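Local coordinates for Lmo2051 protein (Listeria monocytogenes, PDB 3I18), which probably acts as a membrane-bound, ATP-dependent serine protease of the peptidase S16 (Lon) family, represented here by its PDZ domain, at residues H49-K52 against V53-V57. Numbering follows the deposited sequence.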
ATOM      1  N   HIS A  49      -3.388  -5.422  -7.767  1.00  8.17           N
ATOM      2  CA  HIS A  49      -3.450  -6.667  -8.536  1.00  9.01           C
ATOM      3  C   HIS A  49      -3.646  -6.445 -10.033  1.00 11.59           C
ATOM      4  O   HIS A  49      -3.405  -7.353 -10.828  1.00 11.57           O
ATOM      5  CB  HIS A  49      -4.572  -7.572  -8.023  1.00 10.28           C
ATOM      6  CG  HIS A  49      -4.314  -8.161  -6.670  1.00  8.23           C
ATOM      7  ND1 HIS A  49      -5.092  -9.166  -6.139  1.00  8.00           N
ATOM      8  CD2 HIS A  49      -3.366  -7.888  -5.740  1.00  6.15           C
ATOM      9  CE1 HIS A  49      -4.635  -9.490  -4.943  1.00 10.51           C
ATOM     10  NE2 HIS A  49      -3.588  -8.730  -4.677  1.00  8.75           N
ATOM     11  N   SER A  50      -4.089  -5.252 -10.422  1.00  7.62           N
ATOM     12  CA  SER A  50      -4.292  -4.959 -11.834  1.00  3.16           C
ATOM     13  C   SER A  50      -2.969  -4.552 -12.466  1.00  8.86           C
ATOM     14  O   SER A  50      -2.878  -4.332 -13.676  1.00 11.27           O
ATOM     15  CB  SER A  50      -5.332  -3.840 -12.016  1.00  7.91           C
ATOM     16  OG  SER A  50      -4.826  -2.559 -11.665  1.00 13.05           O
ATOM     17  N   LYS A  51      -1.935  -4.447 -11.640  1.00  5.25           N
ATOM     18  CA  LYS A  51      -0.620  -4.067 -12.135  1.00  6.40           C
ATOM     19  C   LYS A  51       0.261  -5.299 -12.310  1.00  6.62           C
ATOM     20  O   LYS A  51      -0.210  -6.433 -12.182  1.00 11.54           O
ATOM     21  CB  LYS A  51       0.025  -3.072 -11.167  1.00  5.53           C
ATOM     22  CG  LYS A  51      -0.822  -1.832 -10.965  1.00  9.67           C
ATOM     23  CD  LYS A  51      -1.149  -1.177 -12.306  1.00 20.02           C
ATOM     24  CE  LYS A  51      -2.202  -0.088 -12.155  1.00 27.15           C
ATOM     25  NZ  LYS A  51      -2.320   0.777 -13.374  1.00 19.25           N
ATOM     26  N   LYS A  52       1.536  -5.075 -12.608  1.00  6.97           N
ATOM     27  CA  LYS A  52       2.478  -6.170 -12.818  1.00  8.18           C
ATOM     28  C   LYS A  52       3.666  -6.037 -11.891  1.00  8.02           C
ATOM     29  O   LYS A  52       4.027  -4.928 -11.492  1.00 10.49           O
ATOM     30  CB  LYS A  52       2.996  -6.157 -14.259  1.00 12.82           C
ATOM     31  CG  LYS A  52       1.933  -6.260 -15.333  1.00 22.91           C
ATOM     32  CD  LYS A  52       2.358  -5.474 -16.566  1.00 36.57           C
ATOM     33  CE  LYS A  52       3.714  -5.918 -17.093  1.00 42.05           C
ATOM     34  NZ  LYS A  52       4.146  -5.093 -18.261  1.00 48.59           N
ATOM     35  N   VAL A  53       4.261  -7.175 -11.539  1.00  8.97           N
ATOM     36  CA  VAL A  53       5.446  -7.182 -10.697  1.00  5.06           C
ATOM     37  C   VAL A  53       6.447  -6.318 -11.455  1.00 11.18           C
ATOM     38  O   VAL A  53       6.545  -6.419 -12.675  1.00  8.36           O
ATOM     39  CB  VAL A  53       6.014  -8.618 -10.545  1.00  6.90           C
ATOM     40  CG1 VAL A  53       7.357  -8.583  -9.818  1.00  7.84           C
ATOM     41  CG2 VAL A  53       5.025  -9.487  -9.782  1.00 12.48           C
ATOM     42  N   GLY A  54       7.164  -5.448 -10.753  1.00  8.27           N
ATOM     43  CA  GLY A  54       8.129  -4.600 -11.431  1.00  8.34           C
ATOM     44  C   GLY A  54       7.598  -3.215 -11.739  1.00 13.90           C
ATOM     45  O   GLY A  54       8.372  -2.297 -12.020  1.00 12.15           O
ATOM     46  N   ASP A  55       6.278  -3.061 -11.710  1.00 11.17           N
ATOM     47  CA  ASP A  55       5.663  -1.757 -11.966  1.00  9.02           C
ATOM     48  C   ASP A  55       5.967  -0.848 -10.791  1.00  9.06           C
ATOM     49  O   ASP A  55       6.354  -1.308  -9.722  1.00  6.81           O
ATOM     50  CB  ASP A  55       4.143  -1.877 -12.110  1.00 10.01           C
ATOM     51  CG  ASP A  55       3.715  -2.373 -13.477  1.00 11.51           C
ATOM     52  OD1 ASP A  55       4.586  -2.555 -14.359  1.00 12.55           O
ATOM     53  OD2 ASP A  55       2.498  -2.580 -13.670  1.00 14.37           O
ATOM     54  N   THR A  56       5.776   0.446 -11.000  1.00  7.89           N
ATOM     55  CA  THR A  56       6.028   1.435  -9.971  1.00  5.27           C
ATOM     56  C   THR A  56       4.716   2.114  -9.600  1.00  5.67           C
ATOM     57  O   THR A  56       3.951   2.511 -10.480  1.00  9.08           O
ATOM     58  CB  THR A  56       7.007   2.511 -10.481  1.00 11.12           C
ATOM     59  OG1 THR A  56       8.271   1.903 -10.777  1.00 11.00           O
ATOM     60  CG2 THR A  56       7.189   3.598  -9.442  1.00 10.48           C
ATOM     61  N   VAL A  57       4.436   2.223  -8.305  1.00  8.19           N
ATOM     62  CA  VAL A  57       3.216   2.900  -7.866  1.00  6.66           C
ATOM     63  C   VAL A  57       3.588   4.123  -7.042  1.00  3.93           C
ATOM     64  O   VAL A  57       4.550   4.091  -6.275  1.00  4.79           O
ATOM     65  CB  VAL A  57       2.301   1.981  -6.999  1.00  4.38           C
ATOM     66  CG1 VAL A  57       1.739   0.844  -7.844  1.00  7.07           C
ATOM     67  CG2 VAL A  57       3.065   1.432  -5.811  1.00  5.95           C
TER
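Lys52 and Asp55 grip each other by two hydrogen bonds across a type II beta turn, Lys52 to Asp55, in the loop between helix 41-49 and strand 56-63 of the PDZ domain. The turn is closed by Asp55 N, 2.9 Å from Lys52 O. The carboxylate reaches back across the mouth of the turn: Asp55 OD2 accepts from Lys52 N at 2.9 Å, the N-H arriving from above the carboxylate plane. Asp55 CG lies beside its own backbone N (chi1 -79°), which swings the carboxylate toward the start of the turn. Gly54 takes the third position at phi 98°, a backbone conformation suited to glycine. The same oxygen, Asp55 OD2, is flanked by the stems of two lysines, Lys51 CB at 3.6 Å and Lys52 CB at 3.7 Å. Both ammonium groups stay off the acid, though their charges probably still favour its ionised form. Farther out, Gly54 and Asp55 bond through their backbones to Leu74 of strand 66-76, tying the turn to the sheet. Lys51 also rests on Leu74, and its chain, bent at chi2, ends at NZ in a weak hydrogen bond to Tyr47 OH.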